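Long-range contact in HP0958 (PDB 3NA7), which probably acts in flagellar biogenesis as a chaperone of flagellar export and a post-transcriptional regulator, joining a coiled-coil hairpin to a zinc ribbon: residues K32-K44 with M134-V148. Numbering follows the deposited sequence.
Sequences KDLDKALNDKEAK and MLELEKLALELESLV
Leu34 packs against Ala141 as a knob of this antiparallel coiled coil, a worked example of knobs-into-holes packing between the two arms of a kinked helical hairpin. Its hole is formed by Ala141, Leu144, Glu145 and Val148. With CG anti to the backbone N (chi1 170°), CD1 lies 3.8 Å from Ala141 CB, while CD2 reaches Val148 CG1 at 4.0 Å. In the other direction, Leu137 enters a separate hole of Ala37, Asp40, Lys41 and Lys44, where its CD1 comes 3.7 Å from Lys44 CD, the two side chains crossing at about a right angle. Between the knobs, the short side chains of Ala37 and Ala141 are consistent with the 8.8 Å closest approach of the segment axes, and Leu140 CD2 touches Ala37 CB at 3.9 Å. The extended first part of Lys41 lays CD 3.8 Å from Met134 O, across the Met134 side chain; bends beyond it leave NZ 4.2 Å from Glu138 OE2, too far for a salt bridge. Lys44 NZ makes a salt bridge with Glu133, just before 134-148 on the same helix. Without direct hydrogen bonds between the segments, methyl and methylene packing carries the interface; the Lys44-Glu133 bridge ties the arms together, while Lys41 and Glu138 probably attract only weakly.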
# COMPACT_ATOMS: atom_id res chain seq x y z
N LYS A 32 -1.54 0.12 13.54
CA LYS A 32 -2.32 -0.50 12.45
C LYS A 32 -3.73 0.11 12.23
O LYS A 32 -4.11 0.40 11.12
CB LYS A 32 -2.40 -2.03 12.60
CG LYS A 32 -3.25 -2.74 11.48
CD LYS A 32 -3.44 -4.24 11.76
CE LYS A 32 -4.49 -4.88 10.81
NZ LYS A 32 -4.64 -6.36 11.08
N ASP A 33 -4.50 0.28 13.30
CA ASP A 33 -5.87 0.82 13.18
C ASP A 33 -5.83 2.29 12.76
O ASP A 33 -6.61 2.72 11.90
CB ASP A 33 -6.59 0.71 14.53
CG ASP A 33 -7.03 -0.71 14.87
OD1 ASP A 33 -7.11 -1.58 13.98
OD2 ASP A 33 -7.31 -0.94 16.06
N LEU A 34 -4.90 3.04 13.33
CA LEU A 34 -4.71 4.44 12.96
C LEU A 34 -4.26 4.62 11.51
O LEU A 34 -4.86 5.43 10.80
CB LEU A 34 -3.77 5.17 13.93
CG LEU A 34 -3.33 6.57 13.48
CD1 LEU A 34 -4.53 7.52 13.34
CD2 LEU A 34 -2.26 7.20 14.40
N ASP A 35 -3.23 3.89 11.06
CA ASP A 35 -2.77 3.99 9.66
C ASP A 35 -3.86 3.52 8.69
O ASP A 35 -4.02 4.08 7.60
CB ASP A 35 -1.49 3.17 9.42
CG ASP A 35 -0.27 3.72 10.15
OD1 ASP A 35 -0.21 4.93 10.47
OD2 ASP A 35 0.65 2.91 10.40
N LYS A 36 -4.63 2.52 9.09
CA LYS A 36 -5.78 2.07 8.28
C LYS A 36 -6.81 3.21 8.04
O LYS A 36 -7.21 3.47 6.91
CB LYS A 36 -6.45 0.85 8.93
CG LYS A 36 -7.66 0.33 8.18
CD LYS A 36 -7.30 -0.72 7.14
CE LYS A 36 -8.46 -0.93 6.13
NZ LYS A 36 -9.81 -0.97 6.78
N ALA A 37 -7.17 3.91 9.11
CA ALA A 37 -8.09 5.04 9.03
C ALA A 37 -7.55 6.15 8.14
O ALA A 37 -8.23 6.58 7.21
CB ALA A 37 -8.44 5.58 10.43
N LEU A 38 -6.32 6.58 8.40
CA LEU A 38 -5.69 7.59 7.56
C LEU A 38 -5.59 7.16 6.09
O LEU A 38 -5.89 7.96 5.22
CB LEU A 38 -4.28 7.96 8.08
CG LEU A 38 -4.18 8.54 9.48
CD1 LEU A 38 -2.69 8.67 9.88
CD2 LEU A 38 -4.93 9.90 9.61
N ASN A 39 -5.19 5.92 5.82
CA ASN A 39 -5.07 5.47 4.42
C ASN A 39 -6.41 5.32 3.70
O ASN A 39 -6.50 5.62 2.53
CB ASN A 39 -4.24 4.18 4.27
CG ASN A 39 -2.77 4.35 4.71
OD1 ASN A 39 -2.17 3.42 5.27
ND2 ASN A 39 -2.20 5.53 4.48
N ASP A 40 -7.45 4.84 4.39
CA ASP A 40 -8.80 4.71 3.84
C ASP A 40 -9.36 6.10 3.54
O ASP A 40 -10.01 6.30 2.52
CB ASP A 40 -9.75 4.03 4.84
CG ASP A 40 -9.54 2.52 4.95
OD1 ASP A 40 -8.73 1.97 4.17
OD2 ASP A 40 -10.19 1.89 5.83
N LYS A 41 -9.08 7.07 4.41
CA LYS A 41 -9.60 8.43 4.26
C LYS A 41 -8.98 9.06 3.02
O LYS A 41 -9.69 9.70 2.25
CB LYS A 41 -9.27 9.27 5.49
CG LYS A 41 -9.64 10.76 5.42
CD LYS A 41 -9.38 11.43 6.81
CE LYS A 41 -8.53 12.72 6.68
NZ LYS A 41 -9.32 13.89 6.16
N GLU A 42 -7.67 8.88 2.85
CA GLU A 42 -6.98 9.34 1.64
C GLU A 42 -7.48 8.65 0.36
O GLU A 42 -7.71 9.33 -0.62
CB GLU A 42 -5.48 9.15 1.77
CG GLU A 42 -4.71 9.78 0.67
CD GLU A 42 -3.35 9.14 0.48
OE1 GLU A 42 -2.65 8.85 1.47
OE2 GLU A 42 -2.99 8.91 -0.68
N ALA A 43 -7.69 7.33 0.40
CA ALA A 43 -8.25 6.59 -0.74
C ALA A 43 -9.66 7.09 -1.12
O ALA A 43 -9.98 7.24 -2.30
CB ALA A 43 -8.28 5.06 -0.45
N LYS A 44 -10.49 7.36 -0.12
CA LYS A 44 -11.83 7.88 -0.42
C LYS A 44 -11.77 9.30 -0.98
O LYS A 44 -12.61 9.69 -1.80
CB LYS A 44 -12.70 7.81 0.81
CG LYS A 44 -13.08 6.37 1.17
CD LYS A 44 -13.70 6.29 2.52
CE LYS A 44 -13.88 4.81 2.98
NZ LYS A 44 -15.08 4.24 2.35
N MET A 134 -15.39 9.66 4.96
CA MET A 134 -14.17 10.38 5.28
C MET A 134 -14.18 11.06 6.64
O MET A 134 -13.16 11.07 7.35
CB MET A 134 -13.87 11.42 4.23
CG MET A 134 -13.32 10.85 2.96
SD MET A 134 -12.93 12.16 1.80
CE MET A 134 -11.61 13.03 2.59
N LEU A 135 -15.33 11.66 6.98
CA LEU A 135 -15.53 12.30 8.28
C LEU A 135 -15.54 11.30 9.44
O LEU A 135 -14.99 11.62 10.50
CB LEU A 135 -16.81 13.15 8.31
CG LEU A 135 -16.90 14.54 7.64
CD1 LEU A 135 -18.38 14.97 7.47
CD2 LEU A 135 -16.10 15.66 8.37
N GLU A 136 -16.17 10.13 9.26
CA GLU A 136 -16.10 9.06 10.30
C GLU A 136 -14.65 8.67 10.52
O GLU A 136 -14.21 8.50 11.65
CB GLU A 136 -16.97 7.82 9.99
CG GLU A 136 -18.48 8.13 9.78
CD GLU A 136 -19.34 6.97 9.20
OE1 GLU A 136 -18.90 6.23 8.26
OE2 GLU A 136 -20.50 6.80 9.66
N LEU A 137 -13.88 8.57 9.43
CA LEU A 137 -12.49 8.16 9.53
C LEU A 137 -11.60 9.20 10.22
O LEU A 137 -10.68 8.83 10.94
CB LEU A 137 -11.93 7.80 8.15
CG LEU A 137 -12.58 6.57 7.52
CD1 LEU A 137 -12.46 6.62 6.01
CD2 LEU A 137 -12.04 5.25 8.11
N GLU A 138 -11.86 10.48 9.97
CA GLU A 138 -11.18 11.55 10.68
C GLU A 138 -11.54 11.49 12.19
O GLU A 138 -10.68 11.59 13.03
CB GLU A 138 -11.56 12.91 10.09
CG GLU A 138 -10.75 14.08 10.70
CD GLU A 138 -10.90 15.42 9.95
OE1 GLU A 138 -10.09 16.34 10.20
OE2 GLU A 138 -11.79 15.53 9.09
N LYS A 139 -12.83 11.33 12.50
CA LYS A 139 -13.28 11.13 13.89
C LYS A 139 -12.49 9.97 14.51
O LYS A 139 -11.90 10.13 15.59
CB LYS A 139 -14.79 10.88 13.94
CG LYS A 139 -15.45 10.98 15.35
CD LYS A 139 -16.98 11.12 15.23
CE LYS A 139 -17.71 11.14 16.60
NZ LYS A 139 -19.11 11.71 16.51
N LEU A 140 -12.42 8.84 13.80
CA LEU A 140 -11.63 7.68 14.23
C LEU A 140 -10.14 8.02 14.46
O LEU A 140 -9.61 7.79 15.56
CB LEU A 140 -11.85 6.46 13.29
CG LEU A 140 -11.16 5.11 13.61
CD1 LEU A 140 -11.59 4.56 14.98
CD2 LEU A 140 -11.39 4.03 12.50
N ALA A 141 -9.49 8.61 13.46
CA ALA A 141 -8.05 9.00 13.60
C ALA A 141 -7.79 9.86 14.84
O ALA A 141 -6.84 9.63 15.58
CB ALA A 141 -7.53 9.72 12.35
N LEU A 142 -8.65 10.86 15.04
CA LEU A 142 -8.52 11.78 16.19
C LEU A 142 -8.66 11.07 17.53
O LEU A 142 -8.01 11.44 18.48
CB LEU A 142 -9.51 12.94 16.08
CG LEU A 142 -9.20 13.91 14.92
CD1 LEU A 142 -10.46 14.67 14.47
CD2 LEU A 142 -8.07 14.87 15.27
N GLU A 143 -9.51 10.05 17.59
CA GLU A 143 -9.66 9.25 18.80
C GLU A 143 -8.39 8.43 19.10
O GLU A 143 -7.87 8.46 20.21
CB GLU A 143 -10.90 8.35 18.69
CG GLU A 143 -11.10 7.35 19.85
CD GLU A 143 -12.15 6.27 19.53
OE1 GLU A 143 -12.28 5.93 18.32
OE2 GLU A 143 -12.83 5.77 20.46
N LEU A 144 -7.91 7.70 18.10
CA LEU A 144 -6.76 6.79 18.23
C LEU A 144 -5.40 7.43 18.47
O LEU A 144 -4.53 6.82 19.10
CB LEU A 144 -6.66 5.89 17.00
CG LEU A 144 -7.88 5.01 16.75
CD1 LEU A 144 -7.66 4.09 15.55
CD2 LEU A 144 -8.24 4.19 18.01
N GLU A 145 -5.23 8.65 18.00
CA GLU A 145 -3.91 9.24 17.84
C GLU A 145 -3.17 9.55 19.15
O GLU A 145 -1.94 9.43 19.22
CB GLU A 145 -4.02 10.50 16.97
CG GLU A 145 -2.74 11.27 16.76
CD GLU A 145 -2.73 12.07 15.44
OE1 GLU A 145 -2.96 11.46 14.37
OE2 GLU A 145 -2.47 13.30 15.48
N SER A 146 -3.90 9.97 20.18
CA SER A 146 -3.26 10.39 21.44
C SER A 146 -2.46 9.23 22.05
O SER A 146 -1.25 9.35 22.29
CB SER A 146 -4.29 10.96 22.43
OG SER A 146 -3.65 11.48 23.60
N LEU A 147 -3.15 8.11 22.25
CA LEU A 147 -2.58 6.89 22.81
C LEU A 147 -1.53 6.24 21.91
O LEU A 147 -0.43 5.88 22.37
CB LEU A 147 -3.70 5.88 23.10
CG LEU A 147 -3.32 4.52 23.72
CD1 LEU A 147 -2.58 4.68 25.08
CD2 LEU A 147 -4.53 3.57 23.85
N VAL A 148 -1.88 6.06 20.64
CA VAL A 148 -0.97 5.40 19.72
C VAL A 148 0.42 6.04 19.80
O VAL A 148 1.42 5.32 19.94
CB VAL A 148 -1.51 5.43 18.28
CG1 VAL A 148 -0.36 5.17 17.26
CG2 VAL A 148 -2.62 4.45 18.13